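Local structure of subclass B3 metallo-beta-lactamase (Sphingobium indicum, 7LUU) at residues P123-A128 with G168-V173; D41-P46 with G130-A135. The protein probably hydrolyses beta-lactam antibiotics with two zinc ions, as a subclass B3 metallo-beta-lactamase. All coordinates share one frame; numbering follows the deposited sequence.

Interaction 1: P123-A128 with G168-V173; sequences PHYDHA and GAWPAV. With ZN (zinc ion), chain C; ZN (zinc ion), chain B; SO4 (sulfate ion), chain D.
W170 lies against the backbone and CB of Y125, and this carries most of the contact between 123-128 and 168-173. Along the second segment, W170 comes first. Its CG sits between the backbone N and the carbonyl carbon (chi1 43°), which swings the indole toward the zinc-binding turn. One indole face takes Y125 CB, 3.9 Å from the centroid of the five-membered ring. This is a CH-pi contact, 28° off the ring normal. H124 C lies over the same face, farther above the plane and also toward the rim. At the edge, P123 O approaches W170 CZ2 at 3.4 Å. The two aromatic rings meet only obliquely, with planes at 57°. The Y125 ring leads away, and its OH donates a hydrogen bond to sulfate O4, at 2.7 Å. R51 also binds this sulfate, which probably comes from the crystallisation liquor.

P171 follows and adds a polar link. One water donates to P171 O and to A128 O, so it joins the two backbones where no direct hydrogen bond does.

The turn carries the metallo-beta-lactamase H-x-H-x-D-H motif, with E122 in place of its first histidine. H124 ND1 binds one zinc at 2.0 Å, with E122 and H200. D126 OD2 and H127 NE2 bind the other, with H267. A water bridges the metals and donates to D126 OD1. H124 O accepts from both H127 N and A128 N, which holds the turn compact. D161 takes the hydrogen bond of H124 NE2, a second-shell contact that orients the ring.

The short helix 125-128 is thus covered by the loop that leads from helix 146-154 to strand 176-178. L152 of that helix touches P123 and A128, and helix 49-55 reaches Y125 and D126.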
ATOM      1  N   PRO A 123      -4.448   1.532   6.187  1.00 13.24           N
ATOM      2  CA  PRO A 123      -5.831   2.009   6.230  1.00 13.00           C
ATOM      3  C   PRO A 123      -5.883   3.540   6.368  1.00 16.90           C
ATOM      4  O   PRO A 123      -6.418   4.094   7.331  1.00 17.89           O
ATOM      5  CB  PRO A 123      -6.392   1.274   7.462  1.00 15.42           C
ATOM      6  CG  PRO A 123      -5.230   1.271   8.386  1.00 13.36           C
ATOM      7  CD  PRO A 123      -3.976   1.073   7.530  1.00 13.36           C
ATOM      8  N   HIS A 124      -5.259   4.242   5.404  1.00 13.06           N
ATOM      9  CA  HIS A 124      -5.332   5.683   5.314  1.00 12.34           C
ATOM     10  C   HIS A 124      -5.978   6.022   3.979  1.00 12.76           C
ATOM     11  O   HIS A 124      -5.907   5.219   3.018  1.00 14.67           O
ATOM     12  CB  HIS A 124      -3.944   6.298   5.347  1.00 15.87           C
ATOM     13  CG  HIS A 124      -3.362   6.387   6.719  1.00 14.53           C
ATOM     14  ND1 HIS A 124      -2.067   6.803   6.933  1.00 16.53           N
ATOM     15  CD2 HIS A 124      -3.909   6.157   7.944  1.00 18.80           C
ATOM     16  CE1 HIS A 124      -1.844   6.832   8.255  1.00 18.80           C
ATOM     17  NE2 HIS A 124      -2.941   6.453   8.890  1.00 18.12           N
ATOM     18  N   TYR A 125      -6.652   7.186   3.927  1.00 13.89           N
ATOM     19  CA  TYR A 125      -7.513   7.405   2.761  1.00 14.23           C
ATOM     20  C   TYR A 125      -6.759   7.596   1.431  1.00 13.65           C
ATOM     21  O   TYR A 125      -7.391   7.462   0.372  1.00 14.29           O
ATOM     22  CB  TYR A 125      -8.459   8.598   3.063  1.00 15.84           C
ATOM     23  CG  TYR A 125      -7.795   9.969   3.085  1.00 14.63           C
ATOM     24  CD1 TYR A 125      -7.404  10.574   1.900  1.00 18.55           C
ATOM     25  CD2 TYR A 125      -7.593  10.665   4.281  1.00 20.54           C
ATOM     26  CE1 TYR A 125      -6.845  11.800   1.875  1.00 21.67           C
ATOM     27  CE2 TYR A 125      -7.045  11.929   4.269  1.00 24.82           C
ATOM     28  CZ  TYR A 125      -6.647  12.474   3.066  1.00 24.50           C
ATOM     29  OH  TYR A 125      -6.084  13.737   3.032  1.00 31.55           O
ATOM     30  N   ASP A 126      -5.434   7.864   1.446  1.00 13.47           N
ATOM     31  CA  ASP A 126      -4.732   8.003   0.172  1.00 13.04           C
ATOM     32  C   ASP A 126      -4.300   6.652  -0.383  1.00 12.34           C
ATOM     33  O   ASP A 126      -3.800   6.597  -1.507  1.00 16.76           O
ATOM     34  CB  ASP A 126      -3.504   8.956   0.290  1.00 16.82           C
ATOM     35  CG  ASP A 126      -2.520   8.561   1.426  1.00 17.92           C
ATOM     36  OD1 ASP A 126      -2.952   8.087   2.505  1.00 16.17           O
ATOM     37  OD2 ASP A 126      -1.298   8.788   1.241  1.00 16.07           O
ATOM     38  N   HIS A 127      -4.515   5.540   0.357  1.00 12.68           N
ATOM     39  CA  HIS A 127      -4.257   4.205  -0.174  1.00 13.31           C
ATOM     40  C   HIS A 127      -5.461   3.318  -0.099  1.00 14.98           C
ATOM     41  O   HIS A 127      -5.618   2.433  -0.926  1.00 16.09           O
ATOM     42  CB  HIS A 127      -3.075   3.519   0.593  1.00 14.42           C
ATOM     43  CG  HIS A 127      -1.885   4.427   0.720  1.00 14.16           C
ATOM     44  ND1 HIS A 127      -0.933   4.511  -0.279  1.00 15.58           N
ATOM     45  CD2 HIS A 127      -1.551   5.355   1.638  1.00 15.51           C
ATOM     46  CE1 HIS A 127      -0.046   5.458   0.036  1.00 15.22           C
ATOM     47  NE2 HIS A 127      -0.398   5.975   1.198  1.00 13.11           N
ATOM     48  N   ALA A 128      -6.334   3.535   0.877  1.00 13.38           N
ATOM     49  CA  ALA A 128      -7.527   2.717   0.979  1.00 13.04           C
ATOM     50  C   ALA A 128      -8.788   3.434   0.525  1.00 13.76           C
ATOM     51  O   ALA A 128      -9.844   2.813   0.537  1.00 15.70           O
ATOM     52  CB  ALA A 128      -7.709   2.259   2.443  1.00 14.61           C
ATOM     53  N   GLY A 168     -11.223  12.722  10.646  0.90 21.61           N
ATOM     54  CA  GLY A 168     -11.738  12.446   9.310  0.90 21.03           C
ATOM     55  C   GLY A 168     -12.341  11.045   9.194  0.90 18.86           C
ATOM     56  O   GLY A 168     -12.230  10.186  10.090  0.90 18.90           O
ATOM     57  N   ALA A 169     -13.017  10.830   8.062  1.00 18.86           N
ATOM     58  CA  ALA A 169     -13.581   9.522   7.755  1.00 17.79           C
ATOM     59  C   ALA A 169     -13.481   9.296   6.262  1.00 16.58           C
ATOM     60  O   ALA A 169     -13.501  10.247   5.474  1.00 19.80           O
ATOM     61  CB  ALA A 169     -15.065   9.447   8.205  1.00 20.96           C
ATOM     62  N   TRP A 170     -13.369   8.043   5.874  1.00 15.96           N
ATOM     63  CA  TRP A 170     -13.287   7.710   4.462  1.00 16.15           C
ATOM     64  C   TRP A 170     -14.054   6.410   4.240  1.00 17.11           C
ATOM     65  O   TRP A 170     -14.489   5.791   5.234  1.00 17.11           O
ATOM     66  CB  TRP A 170     -11.817   7.608   3.995  1.00 15.17           C
ATOM     67  CG  TRP A 170     -10.872   6.871   4.939  1.00 14.72           C
ATOM     68  CD1 TRP A 170     -10.511   5.550   4.859  1.00 16.83           C
ATOM     69  CD2 TRP A 170     -10.196   7.437   6.044  1.00 14.91           C
ATOM     70  NE1 TRP A 170      -9.602   5.273   5.876  1.00 15.06           N
ATOM     71  CE2 TRP A 170      -9.450   6.416   6.643  1.00 17.77           C
ATOM     72  CE3 TRP A 170     -10.200   8.753   6.628  1.00 15.79           C
ATOM     73  CZ2 TRP A 170      -8.654   6.636   7.788  1.00 18.91           C
ATOM     74  CZ3 TRP A 170      -9.381   8.977   7.777  1.00 18.85           C
ATOM     75  CH2 TRP A 170      -8.642   7.907   8.342  1.00 16.18           C
ATOM     76  N   PRO A 171     -14.296   5.992   2.990  1.00 15.42           N
ATOM     77  CA  PRO A 171     -15.187   4.840   2.744  1.00 15.58           C
ATOM     78  C   PRO A 171     -14.752   3.595   3.519  1.00 15.28           C
ATOM     79  O   PRO A 171     -13.604   3.111   3.397  1.00 16.19           O
ATOM     80  CB  PRO A 171     -15.086   4.643   1.217  1.00 15.67           C
ATOM     81  CG  PRO A 171     -14.795   6.113   0.715  1.00 17.15           C
ATOM     82  CD  PRO A 171     -13.866   6.657   1.732  1.00 16.51           C
ATOM     83  N   ALA A 172     -15.687   3.009   4.261  1.00 17.16           N
ATOM     84  CA  ALA A 172     -15.387   1.816   5.042  1.00 18.90           C
ATOM     85  C   ALA A 172     -15.551   0.552   4.207  1.00 16.20           C
ATOM     86  O   ALA A 172     -16.345   0.491   3.269  1.00 19.56           O
ATOM     87  CB  ALA A 172     -16.278   1.718   6.285  1.00 19.93           C
ATOM     88  N   VAL A 173     -14.793  -0.478   4.575  1.00 16.90           N
ATOM     89  CA  VAL A 173     -14.792  -1.744   3.861  1.00 17.65           C
ATOM     90  C   VAL A 173     -15.358  -2.803   4.783  1.00 23.40           C
ATOM     91  O   VAL A 173     -14.935  -2.909   5.933  1.00 30.42           O
ATOM     92  CB  VAL A 173     -13.338  -2.146   3.491  1.00 17.58           C
ATOM     93  CG1 VAL A 173     -13.256  -3.554   2.789  1.00 24.48           C
ATOM     94  CG2 VAL A 173     -12.687  -1.118   2.648  1.00 18.41           C
TER
HETATM   95 ZN    ZN C 302       0.278   7.675   2.037  1.00 16.80          ZN
HETATM   96 ZN    ZN B 301      -0.574   6.732   5.560  1.00 17.46          ZN
HETATM   97  S   SO4 D 303      -5.681  15.237   6.434  1.00 44.98           S
HETATM   98  O1  SO4 D 303      -6.430  15.946   7.469  1.00 45.85           O
HETATM   99  O2  SO4 D 303      -4.347  15.814   6.257  1.00 49.11           O
HETATM  100  O3  SO4 D 303      -5.533  13.851   6.895  1.00 50.25           O
HETATM  101  O4  SO4 D 303      -6.407  15.302   5.153  1.00 47.05           O
HETATM  102  O   HOH W   1      -0.825   7.842   3.998  1.00 19.96           O
HETATM  103  O   HOH W   2     -12.395   2.156   1.015  1.00 15.92           O
HETATM  104  O   HOH W   3       1.726   6.723   3.171  1.00 21.00           O

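Interaction 2: D41-P46 with G130-A135; sequences DPLTRP and GIAALA
L43 and T44 pack against A132 and A133 on the first turn of helix 131-138. The contact lies away from the zinc site and joins the N-terminal loop to the helix that follows the metal-binding turn. The tight part is small and apolar. L43 CB meets A133 CB at 3.8 Å, close to where the two backbones come nearest. Beyond it the leucine fork reaches along the helix to A132. Its CD2 lies 4.0 Å from A132 CB, while CD1 lies beside the main chain, 3.7 Å from A132 O. The L43 CG stands opposite the carbonyl carbon (chi1 -55°), and this sends both methyls to the helix. T44 adds one methyl. Its CG2 touches A133 CB at 3.7 Å, so the alanine methyl is met by both residues. Small alanine side chains let the loop come close, with the L43 and A133 CA atoms 5.1 Å apart.

One water forms a bridge inside the contact. It donates to L43 O and accepts from A133 N, 2.8 Å from each.

The loose side is the rest of the loop. There P42, R45 and P46 are exposed and do not meet the helix. D41 shapes the loop from within. Its OD1 accepts from L43 N at 2.9 Å, an Asx turn. The N-H comes from above the carboxylate plane, about 42° out of it. Across the helix, L134 packs on helix 98-107 and strand 115-119.

The chemistry is mostly apolar. Just beyond the two segments, D41 OD2 adds a salt bridge to R136 of the same helix. Between the segments no direct hydrogen bond runs. Methyl packing therefore sets the spacing of loop and helix, and one water supplies the polar tie, meeting both the L43 carbonyl and the A133 amide of the first helical turn.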
ATOM      1  N   ASP A  41     -22.521   9.172  -4.673  1.00 35.74           N
ATOM      2  CA  ASP A  41     -21.906   7.901  -4.348  1.00 32.20           C
ATOM      3  C   ASP A  41     -20.992   8.090  -3.134  1.00 26.38           C
ATOM      4  O   ASP A  41     -19.980   8.796  -3.232  1.00 25.53           O
ATOM      5  CB  ASP A  41     -21.152   7.438  -5.582  1.00 30.88           C
ATOM      6  CG  ASP A  41     -20.491   6.113  -5.392  1.00 29.21           C
ATOM      7  OD1 ASP A  41     -20.447   5.610  -4.234  1.00 25.36           O
ATOM      8  OD2 ASP A  41     -20.004   5.583  -6.422  1.00 30.91           O
ATOM      9  N   PRO A  42     -21.330   7.502  -1.976  1.00 23.29           N
ATOM     10  CA  PRO A  42     -20.500   7.678  -0.778  1.00 22.22           C
ATOM     11  C   PRO A  42     -19.110   7.097  -0.938  1.00 20.10           C
ATOM     12  O   PRO A  42     -18.185   7.461  -0.179  1.00 21.74           O
ATOM     13  CB  PRO A  42     -21.260   6.911   0.314  1.00 27.08           C
ATOM     14  CG  PRO A  42     -22.163   5.983  -0.422  1.00 27.15           C
ATOM     15  CD  PRO A  42     -22.503   6.630  -1.753  1.00 29.38           C
ATOM     16  N   LEU A  43     -18.974   6.123  -1.828  1.00 19.87           N
ATOM     17  CA  LEU A  43     -17.690   5.437  -1.924  1.00 17.10           C
ATOM     18  C   LEU A  43     -16.719   6.130  -2.887  1.00 17.07           C
ATOM     19  O   LEU A  43     -15.506   5.839  -2.868  1.00 15.88           O
ATOM     20  CB  LEU A  43     -17.934   3.991  -2.376  1.00 17.26           C
ATOM     21  CG  LEU A  43     -18.895   3.152  -1.538  1.00 17.48           C
ATOM     22  CD1 LEU A  43     -18.832   1.683  -2.030  1.00 16.11           C
ATOM     23  CD2 LEU A  43     -18.542   3.323  -0.047  1.00 17.53           C
ATOM     24  N   THR A  44     -17.202   7.079  -3.685  1.00 17.95           N
ATOM     25  CA  THR A  44     -16.284   7.835  -4.557  1.00 16.27           C
ATOM     26  C   THR A  44     -16.343   9.334  -4.328  1.00 19.47           C
ATOM     27  O   THR A  44     -15.646  10.078  -5.038  1.00 19.25           O
ATOM     28  CB  THR A  44     -16.575   7.573  -6.035  1.00 19.50           C
ATOM     29  OG1 THR A  44     -17.924   8.029  -6.336  1.00 22.50           O
ATOM     30  CG2 THR A  44     -16.397   6.082  -6.355  1.00 19.87           C
ATOM     31  N   ARG A  45     -17.125   9.815  -3.354  1.00 18.83           N
ATOM     32  CA  ARG A  45     -17.191  11.255  -3.130  1.00 18.44           C
ATOM     33  C   ARG A  45     -15.781  11.784  -2.828  1.00 20.00           C
ATOM     34  O   ARG A  45     -15.077  11.179  -2.010  1.00 16.82           O
ATOM     35  CB  ARG A  45     -18.222  11.520  -1.993  1.00 17.90           C
ATOM     36  CG  ARG A  45     -18.521  12.997  -1.689  1.00 19.70           C
ATOM     37  CD  ARG A  45     -19.542  13.176  -0.513  1.00 23.24           C
ATOM     38  NE  ARG A  45     -20.750  12.429  -0.827  1.00 23.77           N
ATOM     39  CZ  ARG A  45     -21.203  11.409  -0.100  1.00 24.92           C
ATOM     40  NH1 ARG A  45     -20.568  11.000   0.984  1.00 23.88           N
ATOM     41  NH2 ARG A  45     -22.262  10.726  -0.553  1.00 26.77           N
ATOM     42  N   PRO A  46     -15.280  12.811  -3.554  1.00 18.34           N
ATOM     43  CA  PRO A  46     -13.834  13.125  -3.542  1.00 18.77           C
ATOM     44  C   PRO A  46     -13.323  13.584  -2.192  1.00 19.12           C
ATOM     45  O   PRO A  46     -14.050  14.211  -1.391  1.00 19.73           O
ATOM     46  CB  PRO A  46     -13.705  14.280  -4.548  1.00 19.10           C
ATOM     47  CG  PRO A  46     -14.940  14.123  -5.419  1.00 26.39           C
ATOM     48  CD  PRO A  46     -16.015  13.652  -4.550  1.00 20.31           C
ATOM     49  N   GLY A 130     -10.181   4.418  -2.187  1.00 13.23           N
ATOM     50  CA  GLY A 130     -10.955   3.873  -3.280  1.00 13.70           C
ATOM     51  C   GLY A 130     -11.261   2.408  -3.182  1.00 13.14           C
ATOM     52  O   GLY A 130     -11.919   1.859  -4.076  1.00 15.01           O
ATOM     53  N   ILE A 131     -10.812   1.736  -2.127  1.00 13.69           N
ATOM     54  CA  ILE A 131     -10.952   0.273  -2.075  1.00 12.67           C
ATOM     55  C   ILE A 131     -12.408  -0.170  -1.961  1.00 15.16           C
ATOM     56  O   ILE A 131     -12.822  -1.120  -2.620  1.00 14.29           O
ATOM     57  CB  ILE A 131     -10.099  -0.260  -0.913  1.00 13.12           C
ATOM     58  CG1 ILE A 131      -8.611  -0.209  -1.284  1.00 12.26           C
ATOM     59  CG2 ILE A 131     -10.473  -1.695  -0.604  1.00 14.03           C
ATOM     60  CD1 ILE A 131      -7.698  -0.801  -0.125  1.00 15.09           C
ATOM     61  N   ALA A 132     -13.202   0.472  -1.105  1.00 16.24           N
ATOM     62  CA  ALA A 132     -14.602   0.083  -1.007  1.00 16.36           C
ATOM     63  C   ALA A 132     -15.313   0.167  -2.334  1.00 14.16           C
ATOM     64  O   ALA A 132     -16.093  -0.736  -2.690  1.00 14.66           O
ATOM     65  CB  ALA A 132     -15.312   0.963   0.029  1.00 16.64           C
ATOM     66  N   ALA A 133     -15.090   1.255  -3.086  1.00 14.50           N
ATOM     67  CA  ALA A 133     -15.732   1.373  -4.384  1.00 16.11           C
ATOM     68  C   ALA A 133     -15.262   0.256  -5.302  1.00 16.55           C
ATOM     69  O   ALA A 133     -16.052  -0.285  -6.094  1.00 15.99           O
ATOM     70  CB  ALA A 133     -15.435   2.746  -4.998  1.00 17.22           C
ATOM     71  N   LEU A 134     -13.956  -0.001  -5.304  1.00 14.64           N
ATOM     72  CA  LEU A 134     -13.399  -1.049  -6.188  1.00 13.17           C
ATOM     73  C   LEU A 134     -13.960  -2.419  -5.818  1.00 15.74           C
ATOM     74  O   LEU A 134     -14.322  -3.215  -6.692  1.00 16.22           O
ATOM     75  CB  LEU A 134     -11.848  -1.093  -6.103  1.00 15.29           C
ATOM     76  CG  LEU A 134     -11.184   0.176  -6.644  1.00 13.22           C
ATOM     77  CD1 LEU A 134      -9.738   0.223  -6.168  1.00 17.67           C
ATOM     78  CD2 LEU A 134     -11.320   0.156  -8.180  1.00 19.38           C
ATOM     79  N   ALA A 135     -14.082  -2.694  -4.513  1.00 14.97           N
ATOM     80  CA  ALA A 135     -14.652  -3.957  -4.090  1.00 16.19           C
ATOM     81  C   ALA A 135     -16.115  -4.055  -4.514  1.00 17.77           C
ATOM     82  O   ALA A 135     -16.566  -5.131  -4.936  1.00 19.40           O
ATOM     83  CB  ALA A 135     -14.489  -4.149  -2.567  1.00 14.40           C
TER
HETATM   84  O   HOH W   4     -14.136   3.631  -1.920  1.00 14.95           O

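Interactions 1 and 2 lie side by side, their centres about 9 Å apart, and they touch through P171 and A172. P171 CB is 3.9 Å from A132 CB, and P171 CG is 3.7 Å from L43 O. A172 O also reaches A132 CB, at 3.4 Å. The loop 168-173 therefore has W170 on the zinc-binding turn and P171 on the N-terminal loop and helix 131-138. The chain connects them too, since helix 131-138 comes directly after helix 125-128. Only interaction 1 holds zinc ligands. The centre of interaction 2 lies about 17 Å from the centre of the chain, that of interaction 1 about 12 Å.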